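Local coordinates for protein multicopper oxidase (Arthrobacter sp. FB24, PDB 3GDC) that probably oxidises phenol-like substrates with dioxygen as a trimeric, laccase-like multicopper oxidase whose copper sites lie within and between its subunits, at residues 170-175 and 187-192; 181-186 and 272-277; 37-42 and 88-93; 66-71 and 76-81; 109-112 and 116-119. All blocks are in the same frame, centred on the assembly; numbering follows the deposited sequence.

Interaction 1 (170-175 and 187-192). With CA (calcium ion), chain H.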
# COMPACT_ATOMS: atom_id res chain seq x y z
N ASN A 170 -3.30 8.37 14.15
CA ASN A 170 -4.75 8.30 14.18
C ASN A 170 -5.42 9.49 13.49
O ASN A 170 -4.75 10.35 12.91
CB ASN A 170 -5.26 8.20 15.63
CG ASN A 170 -5.03 9.48 16.43
OD1 ASN A 170 -4.51 10.46 15.89
ND2 ASN A 170 -5.41 9.49 17.71
N GLY A 171 -6.75 9.50 13.57
CA GLY A 171 -7.56 10.57 13.01
C GLY A 171 -8.70 10.87 13.95
O GLY A 171 -9.10 10.02 14.75
N TYR A 172 -9.22 12.09 13.86
CA TYR A 172 -10.34 12.52 14.67
C TYR A 172 -11.48 12.98 13.79
O TYR A 172 -11.32 13.92 13.01
CB TYR A 172 -9.94 13.63 15.64
CG TYR A 172 -8.96 13.17 16.69
CD1 TYR A 172 -9.37 12.34 17.74
CD2 TYR A 172 -7.62 13.54 16.63
CE1 TYR A 172 -8.48 11.90 18.70
CE2 TYR A 172 -6.70 13.11 17.59
CZ TYR A 172 -7.15 12.28 18.63
OH TYR A 172 -6.28 11.82 19.58
N ASN A 173 -12.59 12.27 13.90
CA ASN A 173 -13.83 12.60 13.23
C ASN A 173 -14.69 13.39 14.21
O ASN A 173 -15.33 12.83 15.11
CB ASN A 173 -14.53 11.30 12.78
CG ASN A 173 -15.83 11.56 12.02
OD1 ASN A 173 -16.27 12.70 11.88
ND2 ASN A 173 -16.43 10.48 11.53
N THR A 174 -14.68 14.71 14.04
CA THR A 174 -15.30 15.60 15.02
C THR A 174 -16.73 16.02 14.66
O THR A 174 -17.50 16.39 15.55
CB THR A 174 -14.44 16.86 15.26
OG1 THR A 174 -14.36 17.61 14.04
CG2 THR A 174 -13.02 16.48 15.69
N ASP A 175 -17.10 15.97 13.38
CA ASP A 175 -18.39 16.52 12.95
C ASP A 175 -19.33 15.50 12.31
O ASP A 175 -20.30 15.87 11.63
CB ASP A 175 -18.19 17.73 12.01
CG ASP A 175 -17.46 17.38 10.71
OD1 ASP A 175 -17.50 16.21 10.26
OD2 ASP A 175 -16.83 18.30 10.12
N GLY A 187 -1.78 11.37 19.67
CA GLY A 187 -2.96 11.94 20.31
C GLY A 187 -3.34 13.37 19.99
O GLY A 187 -4.53 13.69 19.98
N LEU A 188 -2.35 14.23 19.76
CA LEU A 188 -2.62 15.66 19.59
C LEU A 188 -2.04 16.22 18.30
O LEU A 188 -0.82 16.20 18.10
CB LEU A 188 -2.08 16.47 20.76
CG LEU A 188 -2.60 16.23 22.17
CD1 LEU A 188 -1.85 17.20 23.10
CD2 LEU A 188 -4.11 16.45 22.23
N PRO A 189 -2.91 16.73 17.41
CA PRO A 189 -2.48 17.39 16.18
C PRO A 189 -1.36 18.41 16.44
O PRO A 189 -1.48 19.23 17.37
CB PRO A 189 -3.75 18.09 15.72
CG PRO A 189 -4.83 17.18 16.18
CD PRO A 189 -4.38 16.71 17.52
N PHE A 190 -0.29 18.31 15.66
CA PHE A 190 0.85 19.25 15.68
C PHE A 190 1.67 19.32 16.98
O PHE A 190 2.54 20.20 17.11
CB PHE A 190 0.42 20.68 15.31
CG PHE A 190 -0.29 20.79 13.99
CD1 PHE A 190 0.38 20.58 12.80
CD2 PHE A 190 -1.62 21.18 13.95
CE1 PHE A 190 -0.27 20.71 11.57
CE2 PHE A 190 -2.29 21.32 12.72
CZ PHE A 190 -1.62 21.09 11.54
N HIS A 191 1.44 18.41 17.93
CA HIS A 191 2.19 18.44 19.19
C HIS A 191 3.71 18.45 18.98
O HIS A 191 4.43 19.22 19.66
CB HIS A 191 1.77 17.29 20.11
CG HIS A 191 2.64 17.14 21.33
ND1 HIS A 191 2.43 17.86 22.48
CD2 HIS A 191 3.71 16.34 21.57
CE1 HIS A 191 3.34 17.51 23.38
NE2 HIS A 191 4.12 16.59 22.85
N PHE A 192 4.20 17.62 18.07
CA PHE A 192 5.65 17.48 17.87
C PHE A 192 6.25 18.59 16.99
O PHE A 192 7.46 18.62 16.74
CB PHE A 192 6.01 16.07 17.37
CG PHE A 192 5.65 14.98 18.35
CD1 PHE A 192 6.41 14.81 19.53
CD2 PHE A 192 4.55 14.16 18.14
CE1 PHE A 192 6.08 13.82 20.46
CE2 PHE A 192 4.21 13.14 19.07
CZ PHE A 192 4.98 12.98 20.23
CA CA H . -16.21 14.14 9.93
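Tyr172 reaches from the end of strand 163-172 across to the loop at Gly187 and Pro189. Its CB already points at that loop. With chi1 at -67°, CG stands beside the backbone N, and the ring extends over the gap. At the far half of the ring, CE2 lies 4.3 Å from Pro189 CD, a loose apolar touch, and 3.3 Å from Gly187 O. The tip does the real work: Tyr172 OH donates a short hydrogen bond of 2.6 Å to Gly187 O. The acceptor sits at the ring edge, near the ring plane, while the donor is tilted 21° from the carbonyl plane. Tyrosine suits the place because it combines an apolar ring with a polar tip that satisfies a buried carbonyl. Gly187 has a phi of 120°, which glycine adopts easily, and Pro189, whose ring restricts phi to values near those of this position, fits the type II turn Leu188-His191. Just beyond Tyr172 the chain bends round a calcium ion, taken by Asn173 OD1 at 2.4 Å and Asp175 OD1 at 2.5 Å. Gly176, Asp179 and Glu181 complete this oxygen-lined calcium-binding loop, which connects two adjacent strands of the second cupredoxin-like domain.

Interaction 2 (181-186 and 272-277). With CA (calcium ion), chain H.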
# COMPACT_ATOMS: atom_id res chain seq x y z
N GLU A 181 -11.38 15.17 10.49
CA GLU A 181 -11.13 16.62 10.50
C GLU A 181 -9.72 16.95 10.98
O GLU A 181 -9.13 17.98 10.59
CB GLU A 181 -12.17 17.33 11.37
CG GLU A 181 -13.55 17.49 10.70
CD GLU A 181 -14.24 16.17 10.40
OE1 GLU A 181 -14.54 15.43 11.36
OE2 GLU A 181 -14.52 15.88 9.21
N PHE A 182 -9.17 16.07 11.83
CA PHE A 182 -7.79 16.20 12.30
C PHE A 182 -7.06 14.86 12.30
O PHE A 182 -7.68 13.79 12.27
CB PHE A 182 -7.74 16.81 13.70
CG PHE A 182 -8.37 18.17 13.79
CD1 PHE A 182 -7.65 19.31 13.42
CD2 PHE A 182 -9.68 18.31 14.20
CE1 PHE A 182 -8.24 20.58 13.48
CE2 PHE A 182 -10.28 19.58 14.26
CZ PHE A 182 -9.55 20.71 13.90
N TYR A 183 -5.73 14.94 12.35
CA TYR A 183 -4.85 13.76 12.35
C TYR A 183 -3.77 13.97 13.37
O TYR A 183 -3.42 15.11 13.69
CB TYR A 183 -4.24 13.56 10.96
CG TYR A 183 -5.27 13.33 9.87
CD1 TYR A 183 -5.62 12.05 9.48
CD2 TYR A 183 -5.92 14.41 9.25
CE1 TYR A 183 -6.57 11.83 8.48
CE2 TYR A 183 -6.87 14.21 8.26
CZ TYR A 183 -7.20 12.91 7.88
OH TYR A 183 -8.13 12.70 6.89
N SER A 184 -3.23 12.89 13.93
CA SER A 184 -2.17 13.06 14.90
C SER A 184 -1.22 11.87 14.91
O SER A 184 -1.53 10.82 14.35
CB SER A 184 -2.74 13.31 16.31
OG SER A 184 -2.93 12.11 17.05
N VAL A 185 -0.06 12.08 15.52
CA VAL A 185 0.73 10.98 16.05
C VAL A 185 0.72 11.09 17.57
O VAL A 185 1.06 12.13 18.14
CB VAL A 185 2.16 10.88 15.45
CG1 VAL A 185 2.85 12.25 15.38
CG2 VAL A 185 3.01 9.90 16.25
N ASN A 186 0.29 10.02 18.23
CA ASN A 186 0.22 9.99 19.70
C ASN A 186 -0.76 10.92 20.40
O ASN A 186 -0.62 11.21 21.58
CB ASN A 186 1.64 10.06 20.31
CG ASN A 186 2.41 8.79 20.09
OD1 ASN A 186 1.85 7.80 19.61
ND2 ASN A 186 3.70 8.79 20.44
N LYS A 272 1.09 12.00 2.81
CA LYS A 272 -0.22 12.40 2.32
C LYS A 272 -0.46 13.81 2.87
O LYS A 272 -0.76 13.99 4.05
CB LYS A 272 -1.31 11.43 2.80
CG LYS A 272 -2.70 11.77 2.26
CD LYS A 272 -3.02 10.95 1.04
CE LYS A 272 -3.89 11.71 0.06
NZ LYS A 272 -5.05 12.40 0.67
N THR A 273 -0.31 14.80 1.99
CA THR A 273 -0.26 16.22 2.37
C THR A 273 -1.49 16.71 3.16
O THR A 273 -1.35 17.48 4.10
CB THR A 273 0.02 17.13 1.14
OG1 THR A 273 -1.16 17.27 0.35
CG2 THR A 273 1.13 16.52 0.30
N GLU A 274 -2.68 16.25 2.77
CA GLU A 274 -3.93 16.51 3.48
C GLU A 274 -3.81 16.20 4.99
O GLU A 274 -4.29 16.98 5.83
CB GLU A 274 -5.03 15.65 2.87
CG GLU A 274 -6.41 15.77 3.49
CD GLU A 274 -7.40 14.70 3.00
OE1 GLU A 274 -8.57 14.75 3.43
OE2 GLU A 274 -7.01 13.82 2.19
N PHE A 275 -3.19 15.07 5.32
CA PHE A 275 -3.10 14.63 6.71
C PHE A 275 -2.10 15.48 7.47
O PHE A 275 -2.32 15.82 8.64
CB PHE A 275 -2.66 13.16 6.83
CG PHE A 275 -3.56 12.18 6.12
CD1 PHE A 275 -4.81 12.54 5.64
CD2 PHE A 275 -3.16 10.85 5.99
CE1 PHE A 275 -5.63 11.61 5.00
CE2 PHE A 275 -3.96 9.91 5.34
CZ PHE A 275 -5.20 10.29 4.84
N ALA A 276 -0.97 15.75 6.82
CA ALA A 276 0.10 16.57 7.39
C ALA A 276 -0.41 17.94 7.81
O ALA A 276 -0.15 18.40 8.93
CB ALA A 276 1.25 16.70 6.40
N GLU A 277 -1.18 18.57 6.92
CA GLU A 277 -1.65 19.94 7.13
C GLU A 277 -2.80 20.01 8.14
O GLU A 277 -3.17 21.09 8.60
CB GLU A 277 -2.02 20.59 5.79
CG GLU A 277 -0.78 20.79 4.90
CD GLU A 277 -0.92 21.93 3.90
OE1 GLU A 277 0.08 22.66 3.70
OE2 GLU A 277 -2.02 22.08 3.32
CA CA H . -16.21 14.14 9.93
O HOH W 1 -9.90 14.54 5.69
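An offset aromatic stack of Tyr183 on Phe275 joins strand 182-185 to the short helix 273-276. The ring centroids are 4.3 Å apart and the planes are inclined by 23°. Phe275 CD1 lies over one face of the tyrosine, displaced toward its rim and 3.3 Å from Tyr183 CZ. Beside it, Phe275 CA makes a CH-pi contact with the same ring. The other face of Phe275 is covered by the aliphatic CG of Lys272, so the phenylalanine is held between a ring and a methylene. A tyrosine suits the strand because its ring stacks while the hydroxyl, still against Phe275 CE1 (3.3 Å from Tyr183 OH), also has polar partners: it is hydrogen-bonded to Asp216 and accepts from a water 2.8 Å away, in the plane of its ring. That water lies 2.6 Å from Glu274 OE1. Glu274 CG is anti to the backbone N (chi1 179°) and the chain runs on extended, bringing the carboxylate to this water and to Lys272 NZ, a salt bridge of 2.9 Å from OE2. Where the strand begins, Glu181 grips the calcium with both carboxylate oxygens. The aromatic stack thus fastens a short helix to a strand of the second cupredoxin-like domain, beside its calcium site.

Interaction 3 (37-42 and 88-93). With CU (copper (II) ion), chain D; CU (copper (II) ion), chain E.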
# COMPACT_ATOMS: atom_id res chain seq x y z
N TRP A 37 -2.09 -6.37 33.63
CA TRP A 37 -2.45 -4.96 33.57
C TRP A 37 -3.91 -4.80 33.91
O TRP A 37 -4.72 -5.69 33.65
CB TRP A 37 -2.26 -4.41 32.15
CG TRP A 37 -0.88 -4.43 31.60
CD1 TRP A 37 0.02 -3.41 31.64
CD2 TRP A 37 -0.27 -5.49 30.85
NE1 TRP A 37 1.17 -3.78 30.98
CE2 TRP A 37 1.02 -5.04 30.48
CE3 TRP A 37 -0.67 -6.77 30.46
CZ2 TRP A 37 1.91 -5.83 29.74
CZ3 TRP A 37 0.20 -7.56 29.72
CH2 TRP A 37 1.48 -7.08 29.37
N ASP A 38 -4.26 -3.64 34.47
CA ASP A 38 -5.65 -3.25 34.61
C ASP A 38 -5.96 -2.18 33.57
O ASP A 38 -5.28 -1.15 33.52
CB ASP A 38 -5.93 -2.66 36.00
CG ASP A 38 -5.54 -3.60 37.11
OD1 ASP A 38 -5.81 -4.80 36.98
OD2 ASP A 38 -4.95 -3.12 38.10
N ILE A 39 -6.98 -2.43 32.75
CA ILE A 39 -7.37 -1.50 31.70
C ILE A 39 -8.85 -1.20 31.88
O ILE A 39 -9.67 -2.12 32.03
CB ILE A 39 -7.07 -2.10 30.28
CG1 ILE A 39 -5.56 -2.29 30.08
CG2 ILE A 39 -7.67 -1.22 29.18
CD1 ILE A 39 -5.12 -2.73 28.67
N VAL A 40 -9.20 0.08 31.88
CA VAL A 40 -10.58 0.51 32.07
C VAL A 40 -11.03 1.35 30.88
O VAL A 40 -10.33 2.30 30.50
CB VAL A 40 -10.75 1.34 33.37
CG1 VAL A 40 -12.21 1.75 33.56
CG2 VAL A 40 -10.25 0.57 34.60
N ALA A 41 -12.18 1.02 30.28
CA ALA A 41 -12.75 1.88 29.24
C ALA A 41 -13.52 3.02 29.91
O ALA A 41 -14.38 2.80 30.77
CB ALA A 41 -13.65 1.09 28.27
N VAL A 42 -13.16 4.25 29.56
CA VAL A 42 -13.75 5.42 30.20
C VAL A 42 -14.09 6.48 29.15
O VAL A 42 -13.30 6.74 28.24
CB VAL A 42 -12.81 6.07 31.28
CG1 VAL A 42 -12.49 5.10 32.39
CG2 VAL A 42 -11.52 6.57 30.67
N HIS A 88 -18.30 -2.55 25.27
CA HIS A 88 -16.99 -2.48 24.63
C HIS A 88 -16.30 -3.83 24.77
O HIS A 88 -16.73 -4.70 25.56
CB HIS A 88 -16.11 -1.39 25.28
CG HIS A 88 -16.62 0.01 25.12
ND1 HIS A 88 -16.75 0.61 23.88
CD2 HIS A 88 -17.02 0.93 26.03
CE1 HIS A 88 -17.24 1.83 24.05
NE2 HIS A 88 -17.39 2.05 25.34
N THR A 89 -15.22 -4.02 24.02
CA THR A 89 -14.36 -5.18 24.19
C THR A 89 -12.89 -4.74 24.07
O THR A 89 -12.60 -3.55 23.84
CB THR A 89 -14.64 -6.28 23.11
OG1 THR A 89 -14.15 -5.84 21.84
CG2 THR A 89 -16.13 -6.62 22.98
N ILE A 90 -11.98 -5.69 24.22
CA ILE A 90 -10.62 -5.51 23.72
C ILE A 90 -10.30 -6.68 22.81
O ILE A 90 -10.31 -7.85 23.24
CB ILE A 90 -9.52 -5.43 24.82
CG1 ILE A 90 -9.89 -4.45 25.94
CG2 ILE A 90 -8.16 -5.09 24.17
CD1 ILE A 90 -8.86 -4.40 27.09
N HIS A 91 -10.02 -6.35 21.56
CA HIS A 91 -9.54 -7.30 20.60
C HIS A 91 -8.04 -7.09 20.37
O HIS A 91 -7.61 -6.01 19.94
CB HIS A 91 -10.30 -7.16 19.28
CG HIS A 91 -9.69 -7.95 18.18
ND1 HIS A 91 -9.66 -9.33 18.18
CD2 HIS A 91 -9.04 -7.56 17.06
CE1 HIS A 91 -9.04 -9.76 17.10
NE2 HIS A 91 -8.64 -8.71 16.41
N PHE A 92 -7.25 -8.11 20.66
CA PHE A 92 -5.81 -8.02 20.48
C PHE A 92 -5.38 -8.56 19.12
O PHE A 92 -5.94 -9.54 18.62
CB PHE A 92 -5.07 -8.80 21.58
CG PHE A 92 -4.96 -8.06 22.86
CD1 PHE A 92 -3.79 -7.35 23.16
CD2 PHE A 92 -6.00 -8.06 23.78
CE1 PHE A 92 -3.68 -6.65 24.36
CE2 PHE A 92 -5.89 -7.36 24.99
CZ PHE A 92 -4.73 -6.65 25.27
N HIS A 93 -4.37 -7.93 18.53
CA HIS A 93 -3.66 -8.50 17.40
C HIS A 93 -2.55 -9.34 18.00
O HIS A 93 -1.63 -8.82 18.63
CB HIS A 93 -3.10 -7.41 16.48
CG HIS A 93 -4.12 -6.79 15.57
ND1 HIS A 93 -3.97 -6.77 14.20
CD2 HIS A 93 -5.30 -6.18 15.84
CE1 HIS A 93 -5.01 -6.16 13.66
NE2 HIS A 93 -5.83 -5.80 14.63
CU CU D . -16.23 -0.17 22.05
CU CU E . -7.50 -4.75 14.13
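The strand bearing Ile39 and Ala41 runs roughly opposite in direction to the segment bearing His88 and Ile90, without a hydrogen bond between them, and their CA atoms come nearest at Ala41 and His88, 7.6 Å apart. Two side-chain pairs make the contact. Ile39 and Ile90 approach at a slant, touching through Ile39 CG2 and Ile90 CD1 at 4.0 Å. In Ile90 an extended chi2 of 177° carries CD1 out to its partner, and branched aliphatic residues suit a place that needs bulk without polarity. Ala41, having only a methyl to offer, leaves room for an imidazole: its CB lies 4.0 Å from His88 CD2, obliquely to the ring. The other flank of that ring works, as ND1 binds a copper ion at 2.1 Å. Cys133 and His141 complete the set of ligands, the Cys-His-His pattern of a type 1 copper, so the methyl backs a copper ligand. At the far end of the segment His93 NE2 binds a second copper ion at 2.0 Å, together with His132 and with His271 of a neighbouring subunit. His91 NE2 binds another copper shared with that subunit, consistent with a trinuclear cluster at the interface. Around the contact, strand 33-49 pairs in parallel with strand 75-82, whose Phe80 packs on Ile90; Tyr59 of strand 52-59 touches both isoleucines, and Leu68 of strand 67-71 packs against Ile39 and Phe92.

Interaction 4 (66-71 and 76-81); sequences PTLWAR and LRIHFT
Leu68 with Ile78 and Ala70 with Leu76 are the two apolar pairs between these segments; no hydrogen bond crosses directly. Leu68 and Ile78 reach for each other tip to tip, and the bent chi2 of Ile78, -75°, brings its CD1 to Leu68 CD1. The modelled distance between these two methyls is 3.4 Å, though such tightness is doubtful. Nearer the connecting turn, the small Ala70 faces the longer Leu76, whose CD2 comes to 3.8 Å from Ala70 CB. Residue size follows backbone spacing here: the CA atoms are 8.2 Å apart at the Ala70-Leu76 pair and 9.8 Å at the Leu68-Ile78 pair, where two large side chains share the gap. Backbone hydrogen bonding goes to other strands instead. Strand 67-71 pairs with 20-27 and 147-153, while 75-82 pairs with 33-49 and 116-122. The polar residues of 76-81 alternate with the buried ones and turn to the other side; His79, for example, is bonded through NE2 to Glu36 and through ND1 to Thr118. Trp37 packs against both Leu68 and Ile78, and Phe121 and Phe150 lie against Leu76. Such face-to-face meeting of alternating aliphatic residues from two successive strands is the apolar interior of a cupredoxin beta-sandwich.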
# COMPACT_ATOMS: atom_id res chain seq x y z
N PRO A 66 -2.86 2.60 26.76
CA PRO A 66 -1.55 2.14 27.22
C PRO A 66 -0.80 1.36 26.15
O PRO A 66 -1.39 0.54 25.43
CB PRO A 66 -1.91 1.21 28.39
CG PRO A 66 -3.21 1.75 28.90
CD PRO A 66 -3.94 2.31 27.72
N THR A 67 0.50 1.60 26.05
CA THR A 67 1.33 0.77 25.20
C THR A 67 1.80 -0.41 26.05
O THR A 67 2.64 -0.24 26.93
CB THR A 67 2.53 1.54 24.64
OG1 THR A 67 2.05 2.69 23.91
CG2 THR A 67 3.34 0.66 23.71
N LEU A 68 1.23 -1.58 25.80
CA LEU A 68 1.58 -2.77 26.58
C LEU A 68 2.87 -3.37 26.06
O LEU A 68 3.06 -3.48 24.84
CB LEU A 68 0.43 -3.80 26.56
CG LEU A 68 -0.98 -3.29 26.87
CD1 LEU A 68 -1.95 -4.46 26.80
CD2 LEU A 68 -1.12 -2.57 28.21
N TRP A 69 3.77 -3.74 26.97
CA TRP A 69 5.06 -4.31 26.60
C TRP A 69 5.23 -5.67 27.30
O TRP A 69 5.00 -5.78 28.50
CB TRP A 69 6.19 -3.36 27.02
CG TRP A 69 7.56 -3.81 26.57
CD1 TRP A 69 8.23 -3.41 25.45
CD2 TRP A 69 8.41 -4.77 27.22
NE1 TRP A 69 9.45 -4.04 25.37
CE2 TRP A 69 9.58 -4.89 26.44
CE3 TRP A 69 8.30 -5.53 28.40
CZ2 TRP A 69 10.64 -5.74 26.80
CZ3 TRP A 69 9.34 -6.38 28.75
CH2 TRP A 69 10.50 -6.48 27.95
N ALA A 70 5.61 -6.68 26.54
CA ALA A 70 5.89 -8.00 27.12
C ALA A 70 7.09 -8.63 26.43
O ALA A 70 7.52 -8.17 25.37
CB ALA A 70 4.68 -8.89 27.00
N ARG A 71 7.64 -9.68 27.03
CA ARG A 71 8.65 -10.48 26.37
C ARG A 71 8.03 -11.76 25.81
O ARG A 71 7.16 -12.36 26.43
CB ARG A 71 9.76 -10.81 27.36
CG ARG A 71 11.05 -11.25 26.71
CD ARG A 71 11.63 -12.35 27.56
NE ARG A 71 13.08 -12.26 27.69
CZ ARG A 71 13.78 -12.99 28.55
NH1 ARG A 71 13.16 -13.86 29.34
NH2 ARG A 71 15.10 -12.85 28.62
N LEU A 76 0.16 -13.60 29.84
CA LEU A 76 -0.46 -12.27 29.97
C LEU A 76 -1.87 -12.32 30.51
O LEU A 76 -2.65 -13.22 30.17
CB LEU A 76 -0.45 -11.52 28.62
CG LEU A 76 0.86 -11.45 27.82
CD1 LEU A 76 0.68 -10.55 26.59
CD2 LEU A 76 2.02 -10.95 28.67
N ARG A 77 -2.20 -11.34 31.35
CA ARG A 77 -3.55 -11.13 31.84
C ARG A 77 -3.89 -9.65 31.75
O ARG A 77 -3.20 -8.80 32.33
CB ARG A 77 -3.70 -11.60 33.30
CG ARG A 77 -3.60 -13.10 33.48
CD ARG A 77 -3.87 -13.48 34.92
NE ARG A 77 -3.56 -14.89 35.15
CZ ARG A 77 -3.38 -15.44 36.34
NH1 ARG A 77 -3.46 -14.71 37.45
NH2 ARG A 77 -3.10 -16.73 36.43
N ILE A 78 -4.95 -9.34 31.01
CA ILE A 78 -5.47 -7.98 30.94
C ILE A 78 -6.82 -7.95 31.62
O ILE A 78 -7.77 -8.53 31.12
CB ILE A 78 -5.60 -7.49 29.48
CG1 ILE A 78 -4.23 -7.50 28.78
CG2 ILE A 78 -6.28 -6.13 29.43
CD1 ILE A 78 -3.34 -6.40 29.18
N HIS A 79 -6.87 -7.27 32.76
CA HIS A 79 -8.09 -7.16 33.56
C HIS A 79 -8.86 -5.95 33.08
O HIS A 79 -8.55 -4.81 33.46
CB HIS A 79 -7.75 -7.03 35.05
CG HIS A 79 -6.85 -8.10 35.55
ND1 HIS A 79 -7.29 -9.38 35.82
CD2 HIS A 79 -5.52 -8.11 35.81
CE1 HIS A 79 -6.28 -10.13 36.22
NE2 HIS A 79 -5.19 -9.38 36.22
N PHE A 80 -9.84 -6.20 32.23
CA PHE A 80 -10.63 -5.17 31.59
C PHE A 80 -11.89 -4.86 32.39
O PHE A 80 -12.61 -5.78 32.78
CB PHE A 80 -11.01 -5.62 30.17
CG PHE A 80 -11.84 -4.61 29.41
CD1 PHE A 80 -11.41 -3.29 29.28
CD2 PHE A 80 -13.02 -5.00 28.79
CE1 PHE A 80 -12.16 -2.36 28.55
CE2 PHE A 80 -13.78 -4.08 28.06
CZ PHE A 80 -13.35 -2.76 27.94
N THR A 81 -12.12 -3.58 32.65
CA THR A 81 -13.39 -3.12 33.22
C THR A 81 -13.99 -2.07 32.29
O THR A 81 -13.28 -1.16 31.83
CB THR A 81 -13.23 -2.54 34.64
OG1 THR A 81 -12.73 -3.55 35.52
CG2 THR A 81 -14.57 -2.03 35.20

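Interaction 5 (109-112 and 116-119); sequences GSIA and SFTY
Ile111 lies opposite the start of strand 116-122, its CA 6.7 Å from that of Ser116, as the chain doubles back from an irregular loop into a strand of the first cupredoxin-like domain. The segments run in roughly opposite directions with no direct hydrogen bond between them; the loop is instead tied by Ile111 N to His88 O. Ile111 carries the contact with three carbons. CD1 meets Phe117 CB at 3.6 Å, the two side chains crossing at about a right angle. With chi1 at -50°, Ile111 CG1 lies beside the backbone N, which leaves CG2 anti to it and 4.1 Å from Ser116 N. CG1 approaches Tyr119 OH at 4.0 Å, the side chains coming from opposite directions. A branched aliphatic residue is well suited to touch three neighbours at once. Phe117 in turn lays CD2 over the centre of the Tyr119 ring, 3.7 Å above its plane, which helps fix the orientation of the phenol. Ser116, at the exposed end, sends OG to Thr81 on the adjacent strand. Gly109, whose positive phi glycine accepts readily, presents its carbonyl to a water shared with Tyr119. Tyr119 OH is bonded to Ile90 N and lies 2.7 Å from this water, which donates a 2.6 Å hydrogen bond to Gly109 O.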
# COMPACT_ATOMS: atom_id res chain seq x y z
N GLY A 109 -17.83 -12.35 24.69
CA GLY A 109 -18.30 -11.33 23.74
C GLY A 109 -18.29 -9.92 24.29
O GLY A 109 -17.31 -9.51 24.93
N SER A 110 -19.37 -9.17 24.05
CA SER A 110 -19.48 -7.78 24.50
C SER A 110 -19.39 -7.66 26.02
O SER A 110 -20.03 -8.44 26.75
CB SER A 110 -20.79 -7.15 24.03
OG SER A 110 -20.89 -7.19 22.62
N ILE A 111 -18.59 -6.71 26.48
CA ILE A 111 -18.51 -6.43 27.91
C ILE A 111 -19.41 -5.24 28.20
O ILE A 111 -19.17 -4.14 27.71
CB ILE A 111 -17.05 -6.16 28.40
CG1 ILE A 111 -16.07 -7.26 27.94
CG2 ILE A 111 -17.00 -5.92 29.92
CD1 ILE A 111 -16.52 -8.73 28.19
N ALA A 112 -20.47 -5.47 28.97
CA ALA A 112 -21.45 -4.44 29.28
C ALA A 112 -20.90 -3.36 30.22
O ALA A 112 -19.95 -3.60 30.96
CB ALA A 112 -22.72 -5.07 29.87
N SER A 116 -16.74 -6.61 33.94
CA SER A 116 -15.31 -6.85 33.83
C SER A 116 -15.01 -8.22 33.21
O SER A 116 -15.81 -9.15 33.32
CB SER A 116 -14.64 -6.77 35.21
OG SER A 116 -14.72 -5.46 35.75
N PHE A 117 -13.85 -8.33 32.56
CA PHE A 117 -13.41 -9.58 31.97
C PHE A 117 -11.90 -9.58 31.91
O PHE A 117 -11.28 -8.57 31.60
CB PHE A 117 -13.97 -9.75 30.55
CG PHE A 117 -13.64 -11.07 29.91
CD1 PHE A 117 -14.38 -12.21 30.21
CD2 PHE A 117 -12.57 -11.18 29.02
CE1 PHE A 117 -14.08 -13.43 29.63
CE2 PHE A 117 -12.26 -12.41 28.43
CZ PHE A 117 -13.01 -13.54 28.74
N THR A 118 -11.31 -10.72 32.24
CA THR A 118 -9.86 -10.89 32.11
C THR A 118 -9.49 -11.64 30.83
O THR A 118 -9.79 -12.82 30.66
CB THR A 118 -9.26 -11.59 33.35
OG1 THR A 118 -9.58 -10.84 34.52
CG2 THR A 118 -7.73 -11.70 33.22
N TYR A 119 -8.82 -10.92 29.92
CA TYR A 119 -8.23 -11.52 28.72
C TYR A 119 -6.93 -12.18 29.12
O TYR A 119 -6.12 -11.57 29.81
CB TYR A 119 -7.99 -10.47 27.63
CG TYR A 119 -9.27 -9.83 27.15
CD1 TYR A 119 -10.05 -10.45 26.16
CD2 TYR A 119 -9.70 -8.62 27.68
CE1 TYR A 119 -11.24 -9.87 25.73
CE2 TYR A 119 -10.88 -8.02 27.25
CZ TYR A 119 -11.64 -8.65 26.27
OH TYR A 119 -12.81 -8.08 25.84
O HOH W 2 -14.71 -9.94 25.16

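Overall arrangement
The five contacts form two clusters, one in each cupredoxin-like half. Interactions 3, 4 and 5 share one sheet. The centre of interaction 3 is 8 Å from those of interactions 4 and 5, which are themselves 14 Å apart; strand 75-82 lies between 33-49 and 116-122. Along the chain interaction 4 is nested inside the loop that interaction 3 closes, and interaction 5 follows. Interactions 1 and 2 come later, their segments alternating; their centres are 7 Å apart on neighbouring strands 163-172 and 182-185. Between clusters the centres are 21 to 33 Å apart. Interaction 3 carries copper ligands and interactions 1 and 2 carry ligands of one calcium ion; other copper ligands come from the second half, across the subunit interface.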